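Local structure of ribose 5-phosphate isomerase, putative (Trypanosoma brucei brucei, 6FXS) at residues R157-Q160 / R161-I165. The protein probably interconverts ribose 5-phosphate and ribulose 5-phosphate as a sugar-phosphate isomerase. Numbering follows the deposited sequence.
Sequences RHTQ and RLEKI. With SO4 (sulfate ion), chain C.
The guanidinium groups of Arg157 and Arg161, one helical turn apart, each present an edge to the same sulfate ion, and their planes stand almost perpendicular, 86° apart. Arg161 has Arg157 CG over one face, toward the rim and 3.7 Å above the plane, while the Arg157 guanidinium has His158 NE2 over one of its own, also toward the rim. The flat, buried ring of His158 suits its place by stacking on His122 and receiving Arg157 CG above its centre; its CE1 touches sulfate O2. Arg161 meets the anion with two nearly straight bonds: NH1 gives to O2 at 2.8 Å and NH2 to O3 at 2.9 Å, the latter at 175°. Arg157 uses NE, through a bent bond to O4 (2.8 Å, 136°) and a weak one to O2. Its extended chain runs alongside that of Arg161 in the same direction. Two long, flexible cations suit a tetrahedral anion, whose oxygens accept from several directions. Each has a further acidic partner: Glu155 forms a salt bridge with Arg157 NH2, and an acidic side chain of a neighbouring subunit forms one with Arg161 NE. Beneath them, in helix 156-169, the bond from Arg161 N to Arg157 O is weak at 3.4 Å, while that from Leu162 N to His158 O is short, 2.9 Å, and nearly straight. Further along, a water donates to Gln160 O and weakly to Glu163 OE1, as befits a polar, exposed flank. Residues of another subunit also bond the sulfate, so the site lies at a subunit interface; the sulfate itself probably comes from the crystallisation liquor, yet its grip by two arginines is consistent with a pocket suited to a phosphate group.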
ATOM      1  N   ARG B 157      15.522  22.903  -8.339  1.00 20.77           N
ATOM      2  CA  ARG B 157      16.027  21.603  -8.740  1.00 25.50           C
ATOM      3  C   ARG B 157      14.904  20.668  -9.303  1.00 21.52           C
ATOM      4  O   ARG B 157      15.129  20.000 -10.271  1.00 19.70           O
ATOM      5  CB  ARG B 157      16.852  21.029  -7.663  1.00 29.75           C
ATOM      6  CG  ARG B 157      16.065  20.338  -6.688  1.00 38.28           C
ATOM      7  CD  ARG B 157      16.987  19.935  -5.555  1.00 48.16           C
ATOM      8  NE  ARG B 157      16.124  19.547  -4.446  1.00 49.60           N
ATOM      9  CZ  ARG B 157      15.389  20.385  -3.724  1.00 48.97           C
ATOM     10  NH1 ARG B 157      15.409  21.728  -3.951  1.00 52.99           N
ATOM     11  NH2 ARG B 157      14.635  19.863  -2.752  1.00 54.93           N
ATOM     12  N   HIS B 158      13.687  20.782  -8.804  1.00 18.78           N
ATOM     13  CA  HIS B 158      12.545  20.039  -9.422  1.00 20.32           C
ATOM     14  C   HIS B 158      12.154  20.702 -10.713  1.00 19.74           C
ATOM     15  O   HIS B 158      11.903  20.021 -11.726  1.00 18.47           O
ATOM     16  CB  HIS B 158      11.344  19.929  -8.473  1.00 20.60           C
ATOM     17  CG  HIS B 158      11.699  19.353  -7.162  1.00 21.27           C
ATOM     18  ND1 HIS B 158      12.379  18.156  -7.043  1.00 24.71           N
ATOM     19  CD2 HIS B 158      11.583  19.851  -5.900  1.00 26.90           C
ATOM     20  CE1 HIS B 158      12.686  17.946  -5.773  1.00 26.06           C
ATOM     21  NE2 HIS B 158      12.218  18.964  -5.057  1.00 25.60           N
ATOM     22  N   THR B 159      12.145  22.037 -10.736  1.00 20.99           N
ATOM     23  CA  THR B 159      11.835  22.710 -11.994  1.00 19.52           C
ATOM     24  C   THR B 159      12.765  22.269 -13.140  1.00 19.67           C
ATOM     25  O   THR B 159      12.294  22.030 -14.236  1.00 21.95           O
ATOM     26  CB  THR B 159      11.828  24.237 -11.824  1.00 20.66           C
ATOM     27  OG1 THR B 159      10.809  24.535 -10.861  1.00 21.87           O
ATOM     28  CG2 THR B 159      11.442  24.919 -13.188  1.00 21.00           C
ATOM     29  N   GLN B 160      14.065  22.214 -12.914  1.00 21.14           N
ATOM     30  CA  GLN B 160      15.017  21.759 -13.952  1.00 21.00           C
ATOM     31  C   GLN B 160      14.722  20.340 -14.422  1.00 20.30           C
ATOM     32  O   GLN B 160      14.852  20.035 -15.584  1.00 20.92           O
ATOM     33  CB  GLN B 160      16.445  21.839 -13.444  1.00 26.68           C
ATOM     34  CG  GLN B 160      16.946  23.270 -13.473  1.00 37.80           C
ATOM     35  CD  GLN B 160      18.393  23.407 -13.057  1.00 45.55           C
ATOM     36  OE1 GLN B 160      18.733  24.391 -12.408  1.00 58.27           O
ATOM     37  NE2 GLN B 160      19.248  22.445 -13.428  1.00 42.07           N
ATOM     38  N   ARG B 161      14.346  19.478 -13.489  1.00 17.59           N
ATOM     39  CA  ARG B 161      13.910  18.123 -13.843  1.00 18.72           C
ATOM     40  C   ARG B 161      12.711  18.141 -14.754  1.00 17.17           C
ATOM     41  O   ARG B 161      12.688  17.485 -15.810  1.00 19.14           O
ATOM     42  CB  ARG B 161      13.669  17.292 -12.562  1.00 18.96           C
ATOM     43  CG  ARG B 161      14.973  16.976 -11.906  1.00 18.63           C
ATOM     44  CD  ARG B 161      14.918  16.638 -10.452  1.00 19.41           C
ATOM     45  NE  ARG B 161      16.269  16.715  -9.866  1.00 19.74           N
ATOM     46  CZ  ARG B 161      16.496  16.688  -8.552  1.00 22.45           C
ATOM     47  NH1 ARG B 161      15.492  16.586  -7.719  1.00 21.91           N
ATOM     48  NH2 ARG B 161      17.716  16.755  -8.062  1.00 22.17           N
ATOM     49  N   LEU B 162      11.706  18.896 -14.361  1.00 18.62           N
ATOM     50  CA  LEU B 162      10.508  19.032 -15.141  1.00 19.11           C
ATOM     51  C   LEU B 162      10.772  19.645 -16.560  1.00 18.80           C
ATOM     52  O   LEU B 162      10.161  19.200 -17.527  1.00 18.38           O
ATOM     53  CB  LEU B 162       9.450  19.850 -14.390  1.00 21.23           C
ATOM     54  CG  LEU B 162       8.956  19.183 -13.056  1.00 23.32           C
ATOM     55  CD1 LEU B 162       7.844  20.020 -12.440  1.00 24.81           C
ATOM     56  CD2 LEU B 162       8.512  17.745 -13.210  1.00 23.25           C
ATOM     57  N   GLU B 163      11.659  20.621 -16.661  1.00 21.91           N
ATOM     58  CA  GLU B 163      12.131  21.156 -17.980  1.00 24.57           C
ATOM     59  C   GLU B 163      12.779  20.072 -18.811  1.00 24.00           C
ATOM     60  O   GLU B 163      12.519  20.031 -20.028  1.00 25.57           O
ATOM     61  CB  GLU B 163      13.052  22.344 -17.864  1.00 28.21           C
ATOM     62  CG  GLU B 163      12.402  23.589 -17.249  1.00 39.34           C
ATOM     63  CD  GLU B 163      13.437  24.637 -16.724  1.00 51.72           C
ATOM     64  OE1 GLU B 163      14.674  24.353 -16.682  1.00 62.00           O
ATOM     65  OE2 GLU B 163      13.014  25.766 -16.343  1.00 62.91           O
ATOM     66  N   LYS B 164      13.526  19.129 -18.173  1.00 22.21           N
ATOM     67  CA  LYS B 164      14.075  17.985 -18.915  1.00 21.24           C
ATOM     68  C   LYS B 164      13.021  17.033 -19.492  1.00 22.18           C
ATOM     69  O   LYS B 164      13.211  16.498 -20.603  1.00 23.39           O
ATOM     70  CB  LYS B 164      15.146  17.234 -18.129  1.00 22.42           C
ATOM     71  CG  LYS B 164      16.410  18.076 -17.938  1.00 20.12           C
ATOM     72  CD  LYS B 164      17.429  17.381 -17.039  1.00 20.59           C
ATOM     73  CE  LYS B 164      18.719  18.214 -17.029  1.00 21.09           C
ATOM     74  NZ  LYS B 164      19.772  17.433 -16.318  1.00 19.57           N
ATOM     75  N   ILE B 165      11.904  16.865 -18.785  1.00 21.50           N
ATOM     76  CA  ILE B 165      10.839  16.044 -19.269  1.00 21.61           C
ATOM     77  C   ILE B 165      10.189  16.735 -20.478  1.00 23.73           C
ATOM     78  O   ILE B 165       9.960  16.111 -21.544  1.00 24.45           O
ATOM     79  CB  ILE B 165       9.821  15.765 -18.159  1.00 21.18           C
ATOM     80  CG1 ILE B 165      10.433  14.872 -17.051  1.00 20.25           C
ATOM     81  CG2 ILE B 165       8.577  15.126 -18.730  1.00 22.73           C
ATOM     82  CD1 ILE B 165       9.484  14.631 -15.891  1.00 20.05           C
TER
HETATM   83  S   SO4 C 201      16.872  16.303  -4.226  1.00 46.21           S
HETATM   84  O1  SO4 C 201      16.764  14.944  -3.682  1.00 44.73           O
HETATM   85  O2  SO4 C 201      15.580  16.418  -4.917  1.00 53.28           O
HETATM   86  O3  SO4 C 201      18.004  16.592  -5.153  1.00 44.99           O
HETATM   87  O4  SO4 C 201      17.136  17.334  -3.163  1.00 47.37           O
HETATM   88  O   HOH W   1      16.579  21.619 -17.276  1.00 33.06           O